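Local coordinates for filamentation induced by cAMP protein Fic (Desulfovibrio alaskensis, PDB 4RGL), which is a Fic-family protein of mainly helical fold, carrying the Fic motif and a C-terminal domain probably of the helix-turn-helix type, at residues L109-V121 with F179-M192. Sequence-based numbering, arbitrary orientation.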
loop_
_atom_site.group_PDB
_atom_site.type_symbol
_atom_site.label_atom_id
_atom_site.label_comp_id
_atom_site.label_asym_id
_atom_site.label_seq_id
_atom_site.Cartn_x
_atom_site.Cartn_y
_atom_site.Cartn_z
ATOM N N LEU A 109 1.810 -3.243 -19.797
ATOM C CA LEU A 109 1.783 -1.816 -19.464
ATOM C C LEU A 109 0.494 -1.174 -19.971
ATOM O O LEU A 109 -0.132 -0.391 -19.249
ATOM C CB LEU A 109 3.018 -1.097 -20.074
ATOM C CG LEU A 109 3.169 0.416 -19.748
ATOM C CD1 LEU A 109 3.479 0.631 -18.290
ATOM C CD2 LEU A 109 4.258 1.044 -20.594
ATOM N N LEU A 110 0.068 -1.543 -21.193
ATOM C CA LEU A 110 -1.143 -1.000 -21.799
ATOM C C LEU A 110 -2.387 -1.554 -21.110
ATOM O O LEU A 110 -3.312 -0.796 -20.818
ATOM C CB LEU A 110 -1.178 -1.315 -23.305
ATOM C CG LEU A 110 0.030 -0.800 -24.113
ATOM C CD1 LEU A 110 -0.044 -1.250 -25.534
ATOM C CD2 LEU A 110 0.148 0.723 -24.034
ATOM N N ALA A 111 -2.380 -2.861 -20.777
ATOM C CA ALA A 111 -3.490 -3.491 -20.051
ATOM C C ALA A 111 -3.717 -2.807 -18.677
ATOM O O ALA A 111 -4.869 -2.623 -18.259
ATOM C CB ALA A 111 -3.210 -4.977 -19.860
ATOM N N ALA A 112 -2.620 -2.390 -18.010
ATOM C CA ALA A 112 -2.695 -1.693 -16.729
ATOM C C ALA A 112 -3.305 -0.304 -16.896
ATOM O O ALA A 112 -4.172 0.088 -16.108
ATOM C CB ALA A 112 -1.308 -1.582 -16.113
ATOM N N HIS A 113 -2.866 0.441 -17.934
ATOM C CA HIS A 113 -3.383 1.782 -18.208
ATOM C C HIS A 113 -4.889 1.730 -18.522
ATOM O O HIS A 113 -5.641 2.617 -18.092
ATOM C CB HIS A 113 -2.616 2.429 -19.361
ATOM C CG HIS A 113 -3.049 3.827 -19.653
ATOM N ND1 HIS A 113 -3.873 4.117 -20.725
ATOM C CD2 HIS A 113 -2.825 4.965 -18.953
ATOM C CE1 HIS A 113 -4.088 5.420 -20.667
ATOM N NE2 HIS A 113 -3.477 5.971 -19.614
ATOM N N GLU A 114 -5.337 0.647 -19.218
ATOM C CA GLU A 114 -6.749 0.422 -19.518
ATOM C C GLU A 114 -7.573 0.298 -18.217
ATOM O O GLU A 114 -8.564 1.007 -18.056
ATOM C CB GLU A 114 -6.922 -0.843 -20.404
ATOM C CG GLU A 114 -8.272 -1.561 -20.255
ATOM C CD GLU A 114 -9.516 -0.742 -20.558
ATOM O OE1 GLU A 114 -9.399 0.297 -21.248
ATOM O OE2 GLU A 114 -10.611 -1.151 -20.115
ATOM N N LEU A 115 -7.142 -0.571 -17.283
ATOM C CA LEU A 115 -7.859 -0.774 -16.020
ATOM C C LEU A 115 -7.895 0.495 -15.193
ATOM O O LEU A 115 -8.894 0.762 -14.521
ATOM C CB LEU A 115 -7.209 -1.894 -15.207
ATOM C CG LEU A 115 -7.445 -3.299 -15.710
ATOM C CD1 LEU A 115 -6.562 -4.282 -14.980
ATOM C CD2 LEU A 115 -8.895 -3.690 -15.564
ATOM N N LEU A 116 -6.802 1.275 -15.228
ATOM C CA LEU A 116 -6.658 2.478 -14.424
ATOM C C LEU A 116 -7.514 3.630 -14.967
ATOM O O LEU A 116 -8.023 4.430 -14.184
ATOM C CB LEU A 116 -5.174 2.900 -14.382
ATOM C CG LEU A 116 -4.829 4.105 -13.496
ATOM C CD1 LEU A 116 -4.922 3.743 -12.014
ATOM C CD2 LEU A 116 -3.449 4.618 -13.807
HETATM N N MSE A 117 -7.643 3.738 -16.299
HETATM C CA MSE A 117 -8.312 4.903 -16.904
HETATM C C MSE A 117 -9.701 4.553 -17.501
HETATM O O MSE A 117 -10.374 5.444 -18.028
HETATM C CB MSE A 117 -7.424 5.525 -18.005
HETATM C CG MSE A 117 -6.037 5.954 -17.510
HETATM SE SE MSE A 117 -6.094 7.131 -15.960
HETATM C CE MSE A 117 -7.057 8.570 -16.685
ATOM N N ARG A 118 -10.129 3.266 -17.412
ATOM C CA ARG A 118 -11.402 2.826 -17.996
ATOM C C ARG A 118 -12.545 3.773 -17.619
ATOM O O ARG A 118 -12.744 4.070 -16.436
ATOM C CB ARG A 118 -11.737 1.401 -17.556
ATOM C CG ARG A 118 -13.057 0.877 -18.140
ATOM C CD ARG A 118 -13.350 -0.528 -17.678
ATOM N NE ARG A 118 -12.298 -1.453 -18.082
ATOM C CZ ARG A 118 -12.272 -2.733 -17.746
ATOM N NH1 ARG A 118 -13.236 -3.249 -16.994
ATOM N NH2 ARG A 118 -11.275 -3.509 -18.147
ATOM N N GLY A 119 -13.240 4.286 -18.643
ATOM C CA GLY A 119 -14.409 5.145 -18.472
ATOM C C GLY A 119 -14.111 6.577 -18.061
ATOM O O GLY A 119 -15.036 7.377 -17.908
ATOM N N LEU A 120 -12.831 6.919 -17.883
ATOM C CA LEU A 120 -12.458 8.262 -17.429
ATOM C C LEU A 120 -11.900 9.102 -18.568
ATOM O O LEU A 120 -11.995 10.332 -18.526
ATOM C CB LEU A 120 -11.415 8.178 -16.294
ATOM C CG LEU A 120 -11.848 7.432 -15.024
ATOM C CD1 LEU A 120 -10.655 7.182 -14.106
ATOM C CD2 LEU A 120 -12.944 8.191 -14.282
ATOM N N VAL A 121 -11.246 8.450 -19.557
ATOM C CA VAL A 121 -10.525 9.153 -20.623
ATOM C C VAL A 121 -10.795 8.478 -21.988
ATOM O O VAL A 121 -11.280 7.347 -22.030
ATOM C CB VAL A 121 -8.999 9.199 -20.293
ATOM C CG1 VAL A 121 -8.163 9.515 -21.533
ATOM C CG2 VAL A 121 -8.717 10.198 -19.179
ATOM N N PHE A 179 10.308 7.017 -17.494
ATOM C CA PHE A 179 8.870 6.987 -17.788
ATOM C C PHE A 179 8.240 8.368 -17.582
ATOM O O PHE A 179 7.419 8.789 -18.391
ATOM C CB PHE A 179 8.162 5.940 -16.900
ATOM C CG PHE A 179 6.709 5.714 -17.237
ATOM C CD1 PHE A 179 5.714 6.519 -16.686
ATOM C CD2 PHE A 179 6.327 4.682 -18.084
ATOM C CE1 PHE A 179 4.369 6.327 -17.023
ATOM C CE2 PHE A 179 4.979 4.474 -18.396
ATOM C CZ PHE A 179 4.008 5.299 -17.863
ATOM N N GLU A 180 8.625 9.072 -16.496
ATOM C CA GLU A 180 8.077 10.398 -16.190
ATOM C C GLU A 180 8.484 11.415 -17.275
ATOM O O GLU A 180 7.695 12.295 -17.619
ATOM C CB GLU A 180 8.552 10.869 -14.795
ATOM C CG GLU A 180 7.721 12.011 -14.201
ATOM C CD GLU A 180 8.092 13.423 -14.642
ATOM O OE1 GLU A 180 9.129 13.585 -15.326
ATOM O OE2 GLU A 180 7.406 14.375 -14.204
ATOM N N PHE A 181 9.714 11.280 -17.821
ATOM C CA PHE A 181 10.201 12.169 -18.873
ATOM C C PHE A 181 9.415 11.969 -20.176
ATOM O O PHE A 181 9.155 12.944 -20.894
ATOM C CB PHE A 181 11.703 11.943 -19.121
ATOM C CG PHE A 181 12.238 12.633 -20.360
ATOM C CD1 PHE A 181 12.565 13.983 -20.339
ATOM C CD2 PHE A 181 12.401 11.931 -21.553
ATOM C CE1 PHE A 181 13.034 14.625 -21.493
ATOM C CE2 PHE A 181 12.859 12.576 -22.706
ATOM C CZ PHE A 181 13.185 13.915 -22.666
ATOM N N ILE A 182 9.075 10.715 -20.504
ATOM C CA ILE A 182 8.414 10.412 -21.768
ATOM C C ILE A 182 6.902 10.761 -21.699
ATOM O O ILE A 182 6.371 11.322 -22.662
ATOM C CB ILE A 182 8.635 8.930 -22.180
ATOM C CG1 ILE A 182 10.157 8.595 -22.244
ATOM C CG2 ILE A 182 7.937 8.622 -23.532
ATOM C CD1 ILE A 182 10.501 7.086 -22.419
ATOM N N HIS A 183 6.220 10.464 -20.541
ATOM C CA HIS A 183 4.757 10.691 -20.411
ATOM C C HIS A 183 4.029 10.027 -21.586
ATOM O O HIS A 183 3.570 10.717 -22.497
ATOM C CB HIS A 183 4.435 12.207 -20.349
ATOM C CG HIS A 183 4.139 12.718 -18.974
ATOM N ND1 HIS A 183 5.120 12.773 -18.000
ATOM C CD2 HIS A 183 3.022 13.325 -18.501
ATOM C CE1 HIS A 183 4.546 13.330 -16.943
ATOM N NE2 HIS A 183 3.286 13.684 -17.199
ATOM N N PRO A 184 4.074 8.674 -21.680
ATOM C CA PRO A 184 3.612 8.013 -22.912
ATOM C C PRO A 184 2.096 8.069 -23.101
ATOM O O PRO A 184 1.623 7.902 -24.214
ATOM C CB PRO A 184 4.082 6.568 -22.730
ATOM C CG PRO A 184 4.191 6.389 -21.271
ATOM C CD PRO A 184 4.667 7.701 -20.740
ATOM N N PHE A 185 1.340 8.244 -22.020
ATOM C CA PHE A 185 -0.115 8.215 -22.112
ATOM C C PHE A 185 -0.707 9.626 -22.066
ATOM O O PHE A 185 -0.060 10.559 -21.580
ATOM C CB PHE A 185 -0.705 7.360 -20.991
ATOM C CG PHE A 185 -0.207 5.936 -20.992
ATOM C CD1 PHE A 185 -0.693 5.012 -21.909
ATOM C CD2 PHE A 185 0.710 5.503 -20.043
ATOM C CE1 PHE A 185 -0.236 3.694 -21.907
ATOM C CE2 PHE A 185 1.155 4.178 -20.030
ATOM C CZ PHE A 185 0.682 3.283 -20.966
ATOM N N ALA A 186 -1.929 9.781 -22.583
ATOM C CA ALA A 186 -2.629 11.055 -22.564
ATOM C C ALA A 186 -2.926 11.503 -21.119
ATOM O O ALA A 186 -2.896 12.700 -20.828
ATOM C CB ALA A 186 -3.920 10.952 -23.356
ATOM N N ASP A 187 -3.214 10.537 -20.217
ATOM C CA ASP A 187 -3.510 10.833 -18.810
ATOM C C ASP A 187 -2.978 9.738 -17.902
ATOM O O ASP A 187 -2.799 8.604 -18.343
ATOM C CB ASP A 187 -5.039 10.993 -18.591
ATOM C CG ASP A 187 -5.679 12.098 -19.405
ATOM O OD1 ASP A 187 -6.125 11.816 -20.538
ATOM O OD2 ASP A 187 -5.825 13.225 -18.869
ATOM N N GLY A 188 -2.796 10.069 -16.623
ATOM C CA GLY A 188 -2.426 9.102 -15.593
ATOM C C GLY A 188 -0.983 8.634 -15.626
ATOM O O GLY A 188 -0.669 7.566 -15.092
ATOM N N ASN A 189 -0.076 9.451 -16.200
ATOM C CA ASN A 189 1.345 9.079 -16.304
ATOM C C ASN A 189 1.989 9.003 -14.928
ATOM O O ASN A 189 2.763 8.081 -14.660
ATOM C CB ASN A 189 2.100 10.056 -17.191
ATOM C CG ASN A 189 1.680 9.976 -18.635
ATOM O OD1 ASN A 189 2.003 9.016 -19.349
ATOM N ND2 ASN A 189 0.892 10.951 -19.082
ATOM N N GLY A 190 1.625 9.933 -14.047
ATOM C CA GLY A 190 2.110 9.936 -12.670
ATOM C C GLY A 190 1.760 8.657 -11.939
ATOM O O GLY A 190 2.646 7.945 -11.459
ATOM N N ARG A 191 0.474 8.311 -11.939
ATOM C CA ARG A 191 -0.046 7.098 -11.301
ATOM C C ARG A 191 0.552 5.816 -11.937
ATOM O O ARG A 191 0.800 4.840 -11.222
ATOM C CB ARG A 191 -1.570 7.073 -11.396
ATOM C CG ARG A 191 -2.240 8.137 -10.528
ATOM C CD ARG A 191 -3.716 8.253 -10.826
ATOM N NE ARG A 191 -3.970 9.063 -12.014
ATOM C CZ ARG A 191 -5.177 9.253 -12.534
ATOM N NH1 ARG A 191 -6.236 8.652 -12.007
ATOM N NH2 ARG A 191 -5.330 10.017 -13.607
HETATM N N MSE A 192 0.794 5.829 -13.287
HETATM C CA MSE A 192 1.420 4.689 -13.995
HETATM C C MSE A 192 2.894 4.543 -13.614
HETATM O O MSE A 192 3.431 3.429 -13.620
HETATM C CB MSE A 192 1.292 4.851 -15.516
HETATM C CG MSE A 192 -0.112 4.594 -16.041
HETATM SE SE MSE A 192 -0.741 2.797 -15.659
HETATM C CE MSE A 192 0.523 1.794 -16.698
#
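The Fic motif, HPFADGNGR, spans a loop and the first turn of helix 189-202, and packs through Phe-185 and Asp-187 on His-113 of helix 106-117. The rings of His-113 and Phe-185 form an offset stack, with planes 7° apart and centroids 3.9 Å apart. CG of His-113 lies anti to its backbone N (chi1 -177°), which carries the imidazole over the phenyl face. On the opposite face of the imidazole sits CG of Met-117, from the same helix. The ring edge is also used: His-113 NE2 donates to Asp-187 O at 3.0 Å, with an N-H...O angle of 154°. His-113 ND1 accepts a hydrogen bond from Gly-125 N, so both ring nitrogens are engaged and the rotation of the ring is fixed.

Met-192, a selenomethionine, is a knob among Leu-109, Ala-112, His-113 and Leu-116. Its chain bends at chi2 and chi3, which brings Met-192 CE to 3.6 Å from Leu-109 CD1. Leu-110 CD2 meets the phenyl edge at Phe-185 CE1, 3.7 Å away. Selenomethionine Met-117 places SE over one face of the Arg-191 guanidinium, 3.8 Å from Arg-191 NH2.

Within the motif, Asn-189 OD1 accepts from Phe-185 N at 2.9 Å, and Asn-189 ND2 donates to Phe-185 O at 2.7 Å. An unknown ligand is hydrogen-bonded to Asp-187, Gly-188, Asn-189 and Arg-191. Joining helix 168-182 to the start of helix 189-202, this is the signature motif of the Fic family.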